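PDB 5LXZ: secreted protein from Streptomyces lividans TK24, which probably acts as a mononuclear copper-radical oxidase of the galactose oxidase-like AA5 family, binding copper at its active site. Local coordinates for residues A[113-118]-A[268-273]; A[140-145]-A[191-196]; A[356-361]-A[441-446]; A[412-417]-A[464-469]. The protein carries 1 engineered substitution. All blocks are in the same frame, centred on the assembly; numbering follows the deposited sequence. Where two conformers were deposited one is given.

Contact 1. Residues A[113-118]-A[268-273]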
loop_
_atom_site.group_PDB
_atom_site.type_symbol
_atom_site.label_atom_id
_atom_site.label_comp_id
_atom_site.label_asym_id
_atom_site.label_seq_id
_atom_site.Cartn_x
_atom_site.Cartn_y
_atom_site.Cartn_z
ATOM N N LEU A 113 21.299 -7.787 -7.481
ATOM C CA LEU A 113 22.396 -6.828 -7.370
ATOM C C LEU A 113 22.960 -6.730 -5.961
ATOM O O LEU A 113 22.221 -6.611 -4.989
ATOM C CB LEU A 113 22.018 -5.449 -7.899
ATOM C CG LEU A 113 21.673 -5.444 -9.384
ATOM C CD1 LEU A 113 21.230 -4.053 -9.782
ATOM C CD2 LEU A 113 22.829 -5.913 -10.247
ATOM N N MET A 114 24.278 -6.849 -5.871
ATOM C CA MET A 114 25.019 -6.541 -4.661
ATOM C C MET A 114 25.594 -5.145 -4.766
ATOM O O MET A 114 26.248 -4.809 -5.780
ATOM C CB MET A 114 26.170 -7.539 -4.536
ATOM C CG MET A 114 27.014 -7.437 -3.281
ATOM S SD MET A 114 26.119 -7.902 -1.792
ATOM C CE MET A 114 25.659 -9.589 -2.138
ATOM N N VAL A 115 25.362 -4.315 -3.752
ATOM C CA VAL A 115 25.973 -2.985 -3.708
ATOM C C VAL A 115 27.200 -3.123 -2.849
ATOM O O VAL A 115 27.108 -3.272 -1.645
ATOM C CB VAL A 115 25.030 -1.929 -3.157
ATOM C CG1 VAL A 115 25.731 -0.562 -3.106
ATOM C CG2 VAL A 115 23.777 -1.910 -3.997
ATOM N N VAL A 116 28.386 -3.058 -3.456
ATOM C CA VAL A 116 29.605 -3.192 -2.693
ATOM C C VAL A 116 30.004 -1.808 -2.210
ATOM O O VAL A 116 29.988 -0.849 -2.992
ATOM C CB VAL A 116 30.734 -3.844 -3.517
ATOM C CG1 VAL A 116 31.969 -4.082 -2.662
ATOM C CG2 VAL A 116 30.254 -5.115 -4.232
ATOM N N HIS A 117 30.366 -1.743 -0.942
ATOM C CA HIS A 117 30.769 -0.540 -0.236
ATOM C C HIS A 117 32.273 -0.568 -0.020
ATOM O O HIS A 117 32.800 -1.569 0.374
ATOM C CB HIS A 117 30.099 -0.474 1.129
ATOM C CG HIS A 117 28.661 -0.110 1.090
ATOM N ND1 HIS A 117 27.726 -0.873 0.426
ATOM C CD2 HIS A 117 27.986 0.917 1.639
ATOM C CE1 HIS A 117 26.539 -0.321 0.557
ATOM N NE2 HIS A 117 26.661 0.754 1.298
ATOM N N ASN A 118 32.945 0.550 -0.325
ATOM C CA ASN A 118 34.371 0.710 -0.044
ATOM C C ASN A 118 34.525 1.928 0.854
ATOM O O ASN A 118 34.283 3.061 0.411
ATOM C CB ASN A 118 35.126 0.877 -1.346
ATOM C CG ASN A 118 36.606 1.159 -1.133
ATOM O OD1 ASN A 118 37.165 0.921 -0.063
ATOM N ND2 ASN A 118 37.259 1.645 -2.194
ATOM N N ILE A 268 19.558 4.029 -6.346
ATOM C CA ILE A 268 20.272 2.824 -6.802
ATOM C C ILE A 268 19.723 1.546 -6.197
ATOM O O ILE A 268 20.357 0.503 -6.254
ATOM C CB ILE A 268 21.803 2.963 -6.647
ATOM C CG1 ILE A 268 22.192 3.090 -5.180
ATOM C CG2 ILE A 268 22.298 4.138 -7.484
ATOM C CD1 ILE A 268 23.681 2.930 -4.945
ATOM N N GLY A 269 18.502 1.585 -5.680
ATOM C CA GLY A 269 17.838 0.406 -5.176
ATOM C C GLY A 269 18.124 0.001 -3.742
ATOM O O GLY A 269 17.735 -1.085 -3.366
ATOM N N GLN A 270 18.767 0.881 -2.975
ATOM C CA GLN A 270 19.058 0.663 -1.547
ATOM C C GLN A 270 17.821 1.150 -0.743
ATOM O O GLN A 270 17.244 2.131 -1.106
ATOM C CB GLN A 270 20.258 1.510 -1.081
ATOM C CG GLN A 270 21.531 1.517 -1.940
ATOM C CD GLN A 270 22.628 2.511 -1.452
ATOM O OE1 GLN A 270 23.632 2.080 -0.863
ATOM N NE2 GLN A 270 22.464 3.815 -1.727
ATOM N N LEU A 271 17.496 0.514 0.362
ATOM C CA LEU A 271 16.437 1.057 1.277
ATOM C C LEU A 271 16.854 2.420 1.789
ATOM O O LEU A 271 18.007 2.628 2.176
ATOM C CB LEU A 271 16.176 0.132 2.453
ATOM C CG LEU A 271 14.891 0.465 3.230
ATOM C CD1 LEU A 271 13.627 -0.039 2.565
ATOM C CD2 LEU A 271 14.975 -0.118 4.613
ATOM N N VAL A 272 15.935 3.379 1.760
ATOM C CA VAL A 272 16.203 4.674 2.383
ATOM C C VAL A 272 16.361 4.363 3.873
ATOM O O VAL A 272 15.500 3.717 4.480
ATOM C CB VAL A 272 15.069 5.641 2.106
ATOM C CG1 VAL A 272 15.278 6.925 2.919
ATOM C CG2 VAL A 272 14.994 5.957 0.628
ATOM N N PRO A 273 17.475 4.797 4.482
ATOM C CA PRO A 273 17.808 4.333 5.831
ATOM C C PRO A 273 17.142 5.140 6.935
ATOM O O PRO A 273 17.815 5.765 7.786
ATOM C CB PRO A 273 19.349 4.482 5.860
ATOM C CG PRO A 273 19.585 5.670 5.009
ATOM C CD PRO A 273 18.588 5.554 3.881
#
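Val-115 is the first residue of strand 113-118 to meet the loop 268-273. Its CB points toward the loop, and CG1, anti to the backbone N (chi1 179°), lies 4.4 Å from Ile-268 CD1. The same methyl meets the amide end of Gln-270, with Val-115 CG1 4.1 Å from Gln-270 OE1, the two side chains crossing at about a right angle. Two residues on, His-117 brings its imidazole to that same oxygen: NE2 and CE1 of His-117 are equally far, 4.0 Å, from Gln-270 OE1. This is a van der Waals approach, and the ring and amide planes are turned 43° against each other. The polar bonds of both groups lie elsewhere. His-117 ND1 reaches back along its own strand to Val-115 O, 3.2 Å away and in the plane of the ring, which helps fix the ring's rotation, while Gln-270 NE2 binds Asp-266. Replacing His-117 with an alanine would probably open a gap beside Gln-270 OE1, leave Val-115 O without the imidazole N-H and take away the stacking partner of Tyr-207. The contact joins the beta-barrel domain to a loop of the Kelch propeller, between strands 259-262 and 277-280. On the barrel side, strand 111-118 runs antiparallel to both 164-177 and 206-210; the former adds Leu-171, touched by Ile-268 and His-117, and Arg-173, whose NH1 binds Ile-268 O.

Contact 2. Residues A[140-145]-A[191-196]. With PO4 (phosphate ion), chain F.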
loop_
_atom_site.group_PDB
_atom_site.type_symbol
_atom_site.label_atom_id
_atom_site.label_comp_id
_atom_site.label_asym_id
_atom_site.label_seq_id
_atom_site.Cartn_x
_atom_site.Cartn_y
_atom_site.Cartn_z
ATOM N N LYS A 140 24.138 -17.165 3.738
ATOM C CA LYS A 140 24.062 -17.667 2.356
ATOM C C LYS A 140 25.089 -16.993 1.477
ATOM O O LYS A 140 25.411 -15.823 1.662
ATOM C CB LYS A 140 22.653 -17.489 1.793
ATOM C CG LYS A 140 21.708 -18.451 2.512
ATOM C CD LYS A 140 20.297 -18.390 2.029
ATOM C CE LYS A 140 19.470 -19.320 2.866
ATOM N NZ LYS A 140 18.055 -19.127 2.553
ATOM N N THR A 141 25.612 -17.736 0.503
ATOM C CA THR A 141 26.684 -17.264 -0.363
ATOM C C THR A 141 26.210 -17.047 -1.811
ATOM O O THR A 141 25.439 -17.835 -2.346
ATOM C CB THR A 141 27.866 -18.247 -0.314
ATOM O OG1 THR A 141 28.377 -18.271 1.029
ATOM C CG2 THR A 141 28.982 -17.844 -1.239
ATOM N N PHE A 142 26.712 -15.979 -2.397
ATOM C CA PHE A 142 26.465 -15.593 -3.784
ATOM C C PHE A 142 27.751 -15.218 -4.421
ATOM O O PHE A 142 28.647 -14.690 -3.751
ATOM C CB PHE A 142 25.446 -14.460 -3.863
ATOM C CG PHE A 142 24.146 -14.820 -3.202
ATOM C CD1 PHE A 142 23.988 -14.682 -1.816
ATOM C CD2 PHE A 142 23.114 -15.391 -3.918
ATOM C CE1 PHE A 142 22.837 -15.080 -1.211
ATOM C CE2 PHE A 142 21.939 -15.773 -3.298
ATOM C CZ PHE A 142 21.812 -15.642 -1.948
ATOM N N VAL A 143 27.851 -15.493 -5.722
ATOM C CA VAL A 143 29.089 -15.310 -6.465
ATOM C C VAL A 143 28.897 -14.312 -7.594
ATOM O O VAL A 143 27.892 -14.400 -8.303
ATOM C CB VAL A 143 29.513 -16.661 -7.076
ATOM C CG1 VAL A 143 30.929 -16.565 -7.614
ATOM C CG2 VAL A 143 29.419 -17.771 -6.039
ATOM N N SER A 144 29.837 -13.394 -7.782
ATOM C CA SER A 144 29.774 -12.499 -8.922
ATOM C C SER A 144 30.168 -13.227 -10.224
ATOM O O SER A 144 30.941 -14.170 -10.196
ATOM C CB SER A 144 30.693 -11.311 -8.720
ATOM O OG SER A 144 32.064 -11.746 -8.610
ATOM N N LYS A 145 29.618 -12.773 -11.345
ATOM C CA LYS A 145 29.931 -13.336 -12.670
ATOM C C LYS A 145 30.890 -12.470 -13.484
ATOM O O LYS A 145 31.504 -12.929 -14.464
ATOM C CB LYS A 145 28.629 -13.577 -13.444
ATOM C CG LYS A 145 27.677 -14.569 -12.785
ATOM C CD LYS A 145 28.251 -15.972 -12.750
ATOM C CE LYS A 145 27.270 -16.950 -12.125
ATOM N NZ LYS A 145 27.916 -18.263 -11.914
ATOM N N ASP A 191 20.622 -7.980 3.599
ATOM C CA ASP A 191 21.690 -8.357 4.500
ATOM C C ASP A 191 22.975 -7.617 4.105
ATOM O O ASP A 191 23.047 -7.043 3.036
ATOM C CB ASP A 191 21.894 -9.881 4.571
ATOM C CG ASP A 191 22.539 -10.354 5.865
ATOM O OD1 ASP A 191 22.808 -9.527 6.812
ATOM O OD2 ASP A 191 22.772 -11.586 5.951
ATOM N N ASN A 192 23.902 -7.608 5.040
ATOM C CA ASN A 192 25.262 -7.140 4.865
ATOM C C ASN A 192 26.094 -8.363 4.599
ATOM O O ASN A 192 25.989 -9.378 5.345
ATOM C CB ASN A 192 25.703 -6.423 6.144
ATOM C CG ASN A 192 27.064 -5.809 6.071
ATOM O OD1 ASN A 192 28.027 -6.452 5.731
ATOM N ND2 ASN A 192 27.157 -4.564 6.540
ATOM N N TYR A 193 26.911 -8.304 3.558
ATOM C CA TYR A 193 27.614 -9.460 3.043
ATOM C C TYR A 193 29.101 -9.320 3.243
ATOM O O TYR A 193 29.664 -8.293 2.895
ATOM C CB TYR A 193 27.327 -9.661 1.537
ATOM C CG TYR A 193 25.942 -10.205 1.335
ATOM C CD1 TYR A 193 24.826 -9.367 1.439
ATOM C CD2 TYR A 193 25.715 -11.538 1.121
ATOM C CE1 TYR A 193 23.542 -9.858 1.303
ATOM C CE2 TYR A 193 24.438 -12.055 1.004
ATOM C CZ TYR A 193 23.337 -11.214 1.091
ATOM O OH TYR A 193 22.057 -11.772 1.018
ATOM N N ARG A 194 29.735 -10.353 3.770
ATOM C CA ARG A 194 31.177 -10.435 3.898
ATOM C C ARG A 194 31.766 -10.829 2.547
ATOM O O ARG A 194 31.266 -11.700 1.913
ATOM C CB ARG A 194 31.542 -11.478 4.971
ATOM C CG ARG A 194 32.993 -11.330 5.454
ATOM C CD ARG A 194 33.362 -12.439 6.439
ATOM N NE ARG A 194 33.581 -13.709 5.779
ATOM C CZ ARG A 194 34.736 -14.120 5.247
ATOM N NH1 ARG A 194 35.782 -13.324 5.226
ATOM N NH2 ARG A 194 34.813 -15.314 4.688
ATOM N N VAL A 195 32.835 -10.152 2.133
ATOM C CA VAL A 195 33.555 -10.508 0.917
ATOM C C VAL A 195 34.632 -11.512 1.255
ATOM O O VAL A 195 35.586 -11.185 1.966
ATOM C CB VAL A 195 34.205 -9.272 0.290
ATOM C CG1 VAL A 195 34.929 -9.662 -1.006
ATOM C CG2 VAL A 195 33.151 -8.208 0.032
ATOM N N GLN A 196 34.471 -12.732 0.770
ATOM C CA GLN A 196 35.436 -13.789 1.083
ATOM C C GLN A 196 36.795 -13.515 0.423
ATOM O O GLN A 196 36.863 -13.053 -0.700
ATOM C CB GLN A 196 34.935 -15.138 0.622
ATOM C CG GLN A 196 33.687 -15.602 1.338
ATOM C CD GLN A 196 33.375 -17.064 1.100
ATOM O OE1 GLN A 196 34.245 -17.868 0.670
ATOM N NE2 GLN A 196 32.145 -17.437 1.380
HETATM P P PO4 F . 31.775 -16.870 6.293
HETATM O O1 PO4 F . 33.018 -17.377 5.574
HETATM O O2 PO4 F . 31.463 -15.487 5.820
HETATM O O3 PO4 F . 30.648 -17.878 6.031
HETATM O O4 PO4 F . 32.017 -16.869 7.756
HETATM O O HOH W 1 30.979 -20.073 1.316
#
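Phe-142 and Tyr-193 make the apolar heart of this contact inside the GlxA beta-barrel domain. Both CB atoms point toward the opposite segment, and the rings approach obliquely: Phe-142 CD1 lies 3.9 Å from Tyr-193 CE2, and Phe-142 CE1 lies 4.1 Å from Tyr-193 OH. The tyrosine's CE2 corner also meets backbone, for Lys-140 O comes to its edge, near the ring plane, 3.9 Å from Tyr-193 CE2. A second, polar meeting lies further along. Thr-141 OG1 and Gln-196 NE2 are too far apart to bond directly, and one water joins them, accepting from Gln-196 NE2 at 2.9 Å and lying 3.2 Å from Thr-141 OG1. Thr-134 OG1 hydrogen-bonds to both of these side-chain atoms as well, so the pair is bridged twice.

In the next shell, Asn-138 ND2 holds Tyr-193 OH and thereby helps set the far end of the ring. Asp-191 OD2 accepts from the backbone N of Glu-137 and of Asn-138, which fixes the turn carrying that asparagine. On the outer surface Arg-194, bent at chi3 (75°), grips a phosphate probably taken from the crystallisation liquor: Arg-194 NE donates in the guanidinium plane to phosphate O2 at 2.8 Å, almost straight (173°), and Arg-194 NH2 reaches phosphate O1 at 2.9 Å.

Strands 141-144 and 191-195 are not direct neighbours. Strand 132-135 runs between them, antiparallel to each, and sends Phe-133 against Tyr-193; strand 164-177 supports Phe-142 through Val-176, and 206-210 flanks 191-195.

Contact 3. Residues A[356-361]-A[441-446]. With EDO (1,2-ethanediol), chain H.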
loop_
_atom_site.group_PDB
_atom_site.type_symbol
_atom_site.label_atom_id
_atom_site.label_comp_id
_atom_site.label_asym_id
_atom_site.label_seq_id
_atom_site.Cartn_x
_atom_site.Cartn_y
_atom_site.Cartn_z
ATOM N N LEU A 356 -8.326 0.108 9.579
ATOM C CA LEU A 356 -8.863 0.733 10.789
ATOM C C LEU A 356 -10.352 0.404 10.779
ATOM O O LEU A 356 -11.072 0.884 9.904
ATOM C CB LEU A 356 -8.582 2.221 10.800
ATOM C CG LEU A 356 -9.229 3.037 11.909
ATOM C CD1 LEU A 356 -9.020 2.453 13.283
ATOM C CD2 LEU A 356 -8.671 4.436 11.839
ATOM N N LEU A 357 -10.769 -0.521 11.628
ATOM C CA LEU A 357 -12.133 -1.009 11.581
ATOM C C LEU A 357 -13.145 0.068 11.854
ATOM O O LEU A 357 -12.874 1.011 12.590
ATOM C CB LEU A 357 -12.351 -2.143 12.574
ATOM C CG LEU A 357 -11.516 -3.391 12.328
ATOM C CD1 LEU A 357 -11.674 -4.338 13.518
ATOM C CD2 LEU A 357 -11.923 -4.089 11.047
ATOM N N PRO A 358 -14.340 -0.076 11.258
ATOM C CA PRO A 358 -15.409 0.869 11.508
ATOM C C PRO A 358 -16.068 0.578 12.858
ATOM O O PRO A 358 -16.231 -0.604 13.186
ATOM C CB PRO A 358 -16.361 0.622 10.333
ATOM C CG PRO A 358 -16.142 -0.754 9.914
ATOM C CD PRO A 358 -14.713 -1.094 10.258
ATOM N N PRO A 359 -16.440 1.575 13.676
ATOM C CA PRO A 359 -16.122 2.978 13.488
ATOM C C PRO A 359 -14.726 3.306 13.963
ATOM O O PRO A 359 -14.243 2.737 14.942
ATOM C CB PRO A 359 -17.156 3.681 14.367
ATOM C CG PRO A 359 -17.358 2.727 15.502
ATOM C CD PRO A 359 -17.216 1.340 14.921
ATOM N N ALA A 360 -14.103 4.282 13.304
ATOM C CA ALA A 360 -12.748 4.692 13.605
ATOM C C ALA A 360 -12.543 5.176 15.022
ATOM O O ALA A 360 -11.451 5.090 15.554
ATOM C CB ALA A 360 -12.291 5.752 12.631
ATOM N N GLN A 361 -13.613 5.656 15.646
ATOM C CA GLN A 361 -13.533 6.022 17.049
ATOM C C GLN A 361 -12.942 4.925 17.937
ATOM O O GLN A 361 -12.303 5.241 18.944
ATOM C CB GLN A 361 -14.929 6.365 17.593
ATOM C CG GLN A 361 -15.381 7.747 17.183
ATOM C CD GLN A 361 -16.213 7.807 15.903
ATOM O OE1 GLN A 361 -16.150 6.936 15.021
ATOM N NE2 GLN A 361 -17.064 8.841 15.823
ATOM N N TYR A 441 -16.440 -9.188 6.853
ATOM C CA TYR A 441 -16.123 -9.202 8.280
ATOM C C TYR A 441 -17.129 -8.307 8.976
ATOM O O TYR A 441 -17.401 -7.190 8.532
ATOM C CB TYR A 441 -14.721 -8.660 8.529
ATOM C CG TYR A 441 -14.414 -8.541 9.987
ATOM C CD1 TYR A 441 -14.280 -9.683 10.792
ATOM C CD2 TYR A 441 -14.335 -7.307 10.604
ATOM C CE1 TYR A 441 -14.072 -9.558 12.163
ATOM C CE2 TYR A 441 -14.078 -7.183 11.938
ATOM C CZ TYR A 441 -13.958 -8.314 12.732
ATOM O OH TYR A 441 -13.740 -8.168 14.076
ATOM N N HIS A 442 -17.696 -8.805 10.063
ATOM C CA HIS A 442 -18.674 -8.081 10.825
ATOM C C HIS A 442 -18.051 -7.760 12.183
ATOM O O HIS A 442 -17.860 -8.670 12.980
ATOM C CB HIS A 442 -19.892 -8.980 10.998
ATOM C CG HIS A 442 -20.616 -9.257 9.721
ATOM N ND1 HIS A 442 -21.344 -8.285 9.060
ATOM C CD2 HIS A 442 -20.703 -10.372 8.972
ATOM C CE1 HIS A 442 -21.864 -8.804 7.962
ATOM N NE2 HIS A 442 -21.500 -10.072 7.892
ATOM N N PRO A 443 -17.671 -6.492 12.437
ATOM C CA PRO A 443 -16.996 -6.182 13.726
ATOM C C PRO A 443 -17.858 -6.462 14.963
ATOM O O PRO A 443 -17.322 -6.808 16.019
ATOM C CB PRO A 443 -16.659 -4.688 13.625
ATOM C CG PRO A 443 -16.693 -4.384 12.173
ATOM C CD PRO A 443 -17.624 -5.355 11.499
ATOM N N ASP A 444 -19.175 -6.358 14.817
ATOM C CA ASP A 444 -20.074 -6.578 15.958
ATOM C C ASP A 444 -20.139 -8.050 16.404
ATOM O O ASP A 444 -20.295 -8.321 17.606
ATOM C CB ASP A 444 -21.467 -5.937 15.730
ATOM C CG ASP A 444 -22.195 -6.454 14.474
ATOM O OD1 ASP A 444 -21.636 -7.260 13.695
ATOM O OD2 ASP A 444 -23.354 -6.017 14.258
ATOM N N THR A 445 -19.957 -8.993 15.478
ATOM C CA THR A 445 -19.926 -10.416 15.816
ATOM C C THR A 445 -18.507 -10.991 15.810
ATOM O O THR A 445 -18.258 -12.111 16.254
ATOM C CB THR A 445 -20.763 -11.216 14.833
ATOM O OG1 THR A 445 -20.212 -11.088 13.513
ATOM C CG2 THR A 445 -22.238 -10.731 14.874
ATOM N N ASN A 446 -17.549 -10.217 15.294
ATOM C CA ASN A 446 -16.177 -10.707 15.100
ATOM C C ASN A 446 -16.084 -11.972 14.282
ATOM O O ASN A 446 -15.219 -12.823 14.523
ATOM C CB ASN A 446 -15.456 -10.831 16.447
ATOM C CG ASN A 446 -13.939 -10.882 16.313
ATOM O OD1 ASN A 446 -13.340 -10.314 15.403
ATOM N ND2 ASN A 446 -13.313 -11.539 17.244
HETATM C C1 EDO H . -12.328 -15.635 16.575
HETATM O O1 EDO H . -11.603 -15.117 17.695
HETATM C C2 EDO H . -13.440 -14.645 16.258
HETATM O O2 EDO H . -14.541 -15.236 15.560
#
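Leu-357 and Tyr-441 pack together where two successive blades of the Kelch beta-propeller meet. The leucine belongs to the link between strands 353-356 and 364-368 of one blade, and the tyrosine lies near the end of strand 438-442 of the next. From Tyr-441 CB, which points toward the loop, the side chain leaves with CG anti to the backbone N (chi1 175°), and this carries one long flank of the ring past the leucine methyls. Tyr-441 CD2 comes to 4.0 Å from Leu-357 CD2. One atom further out, Tyr-441 CE2 touches both branches of the leucine, 3.9 Å from Leu-357 CD2 and about as far from CD1. The two side chains cross at about a right angle. At the tip, Tyr-441 OH turns back to its own segment and donates to Asn-446 OD1 at 2.6 Å; that oxygen lies in the ring plane, and the hydroxyl is tilted 23° from the amide's carbonyl plane. The bond spans the turn between strands 438-442 and 447-450, in which Asn-446 adopts left-handed backbone angles. A phenylalanine in place of Tyr-441 would keep the ring but would probably leave Asn-446 OD1 without its donor and its amide set free to turn. Met-366 and Val-418 also touch the tyrosine, and Val-418 lies against Leu-357 too, so the ring sits among strands of both blades. Beside this core two prolines meet across the blade boundary: Pro-443 CG lies 3.9 Å from Pro-358 O and 4.3 Å from Pro-358 CD.

Contact 4. Residues A[412-417]-A[464-469]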
loop_
_atom_site.group_PDB
_atom_site.type_symbol
_atom_site.label_atom_id
_atom_site.label_comp_id
_atom_site.label_asym_id
_atom_site.label_seq_id
_atom_site.Cartn_x
_atom_site.Cartn_y
_atom_site.Cartn_z
ATOM N N ILE A 412 -13.609 -0.999 3.715
ATOM C CA ILE A 412 -14.680 -0.692 4.657
ATOM C C ILE A 412 -15.954 -0.349 3.892
ATOM O O ILE A 412 -15.916 0.384 2.896
ATOM C CB ILE A 412 -14.300 0.507 5.519
ATOM C CG1 ILE A 412 -13.036 0.201 6.350
ATOM C CG2 ILE A 412 -15.446 0.912 6.415
ATOM C CD1 ILE A 412 -12.480 1.461 6.983
ATOM N N LEU A 413 -17.087 -0.918 4.308
ATOM C CA LEU A 413 -18.390 -0.597 3.731
ATOM C C LEU A 413 -19.207 0.271 4.684
ATOM O O LEU A 413 -18.957 0.275 5.892
ATOM C CB LEU A 413 -19.182 -1.895 3.467
ATOM C CG LEU A 413 -18.901 -2.585 2.119
ATOM C CD1 LEU A 413 -17.476 -2.755 1.741
ATOM C CD2 LEU A 413 -19.655 -3.920 2.047
ATOM N N PRO A 414 -20.227 0.954 4.149
ATOM C CA PRO A 414 -20.997 1.898 4.966
ATOM C C PRO A 414 -21.907 1.338 6.046
ATOM O O PRO A 414 -22.406 2.114 6.877
ATOM C CB PRO A 414 -21.775 2.711 3.938
ATOM C CG PRO A 414 -21.834 1.869 2.762
ATOM C CD PRO A 414 -20.571 1.063 2.728
ATOM N N ASP A 415 -22.089 0.028 6.067
ATOM C CA ASP A 415 -22.836 -0.625 7.125
ATOM C C ASP A 415 -21.948 -1.137 8.267
ATOM O O ASP A 415 -22.419 -1.868 9.132
ATOM C CB ASP A 415 -23.692 -1.755 6.560
ATOM C CG ASP A 415 -22.877 -2.873 5.973
ATOM O OD1 ASP A 415 -21.644 -2.732 5.804
ATOM O OD2 ASP A 415 -23.457 -3.932 5.675
ATOM N N ASP A 416 -20.653 -0.784 8.238
ATOM C CA ASP A 416 -19.636 -1.216 9.217
ATOM C C ASP A 416 -19.068 -2.596 8.953
ATOM O O ASP A 416 -18.175 -3.051 9.708
ATOM C CB ASP A 416 -20.051 -1.092 10.668
ATOM C CG ASP A 416 -20.415 0.297 11.062
ATOM O OD1 ASP A 416 -19.889 1.269 10.491
ATOM O OD2 ASP A 416 -21.220 0.459 12.020
ATOM N N SER A 417 -19.506 -3.266 7.906
ATOM C CA SER A 417 -18.795 -4.443 7.441
ATOM C C SER A 417 -17.509 -4.076 6.703
ATOM O O SER A 417 -17.321 -2.937 6.290
ATOM C CB SER A 417 -19.706 -5.336 6.596
ATOM O OG SER A 417 -19.992 -4.820 5.337
ATOM N N SER A 464 -8.788 -2.313 -4.161
ATOM C CA SER A 464 -10.232 -2.154 -4.137
ATOM C C SER A 464 -10.596 -0.792 -3.607
ATOM O O SER A 464 -9.887 -0.224 -2.753
ATOM C CB SER A 464 -10.923 -3.258 -3.358
ATOM O OG SER A 464 -10.600 -3.237 -1.984
ATOM N N ILE A 465 -11.697 -0.259 -4.133
ATOM C CA ILE A 465 -12.169 1.087 -3.827
ATOM C C ILE A 465 -13.687 1.068 -3.624
ATOM O O ILE A 465 -14.426 0.671 -4.541
ATOM C CB ILE A 465 -11.895 2.019 -5.053
ATOM C CG1 ILE A 465 -10.414 1.979 -5.475
ATOM C CG2 ILE A 465 -12.405 3.434 -4.820
ATOM C CD1 ILE A 465 -9.529 2.661 -4.485
ATOM N N LEU A 466 -14.135 1.561 -2.476
ATOM C CA LEU A 466 -15.563 1.830 -2.259
ATOM C C LEU A 466 -16.002 3.037 -3.075
ATOM O O LEU A 466 -15.342 4.071 -3.068
ATOM C CB LEU A 466 -15.830 2.111 -0.794
ATOM C CG LEU A 466 -17.247 2.527 -0.373
ATOM C CD1 LEU A 466 -18.257 1.406 -0.635
ATOM C CD2 LEU A 466 -17.301 3.000 1.081
ATOM N N LEU A 467 -17.124 2.906 -3.772
ATOM C CA LEU A 467 -17.662 3.963 -4.590
ATOM C C LEU A 467 -18.821 4.663 -3.876
ATOM O O LEU A 467 -19.461 4.076 -2.998
ATOM C CB LEU A 467 -18.139 3.385 -5.925
ATOM C CG LEU A 467 -17.105 2.603 -6.724
ATOM C CD1 LEU A 467 -17.701 1.937 -7.941
ATOM C CD2 LEU A 467 -15.962 3.472 -7.166
ATOM N N PRO A 468 -19.180 5.871 -4.337
ATOM C CA PRO A 468 -20.273 6.619 -3.706
ATOM C C PRO A 468 -21.631 5.950 -3.764
ATOM O O PRO A 468 -22.465 6.210 -2.912
ATOM C CB PRO A 468 -20.230 7.971 -4.428
ATOM C CG PRO A 468 -18.794 8.131 -4.817
ATOM C CD PRO A 468 -18.372 6.748 -5.221
ATOM N N ASP A 469 -21.821 5.039 -4.704
ATOM C CA ASP A 469 -23.103 4.327 -4.776
ATOM C C ASP A 469 -23.167 3.127 -3.877
ATOM O O ASP A 469 -24.203 2.424 -3.843
ATOM C CB ASP A 469 -23.456 3.995 -6.219
ATOM C CG ASP A 469 -22.628 2.877 -6.798
ATOM O OD1 ASP A 469 -21.603 2.509 -6.240
ATOM O OD2 ASP A 469 -22.988 2.335 -7.888
#
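Leu-466 points its CB toward the turn 412-417 and forks against it, one methyl on a ring carbon and the other reaching a carbonyl as well. With CG anti to the backbone N (chi1 175°), the side chain extends from the end of strand 462-466. Leu-466 CD1 and CD2 straddle the CD corner of Pro-414 at the same distance, 4.1 Å from Pro-414 CD, the proline ring and the leucine meeting at a slant. CD2 also comes closest to the backbone, 3.5 Å from Ile-412 O. Ile-412 thus takes part through its carbonyl, while the end of its own side chain leads away.

The shape of the turn puts the proline there. Leu-413 to Asp-416 form a type I turn closed by Asp-416 N to Leu-413 O (3.1 Å), and Leu-413 N then bonds to Ser-417 O (2.8 Å). The positive phi of Asp-416 fits a type I turn with a G1 bulge joining strands 409-412 and 418-421. Asp-415 stiffens it further: its OD1 takes Ser-417 OG on the syn lone pair at 2.7 Å, and Ser-417 N from above the carboxylate plane at 3.0 Å, an Asx turn. Asp-416 is tied outward by salt bridges to Arg-539 and Lys-537.

The contact lies between two adjoining propeller blades, and the C-terminal domain closes over it. Strand 582-590 lays Phe-587 against both Pro-414 and Leu-466 and adds Met-585 to the leucine, Tyr-503 from a loop touches the proline, and Leu-472 of strand 472-476 also touches the leucine.

How the contacts relate
From the N terminus, contact 1 opens first, on strand 111-118 of the barrel domain. Contact 2 opens and closes inside its loop, within the same barrel sheet, before the chain passes into the propeller and residues 268-273 close contact 1. The two touch where Met-114 CE packs on the Tyr-193 ring. On the opposite side of the chain's centre, contacts 3 and 4 open after contact 1 has closed, and they cross each other: 356-361, 412-417, 441-446, then 464-469. They tie three consecutive propeller blades together and share a boundary, where Asp-416 O lies against both Pro-358 and Pro-443. Centres of contacts 1 and 3 are about 41 Å apart.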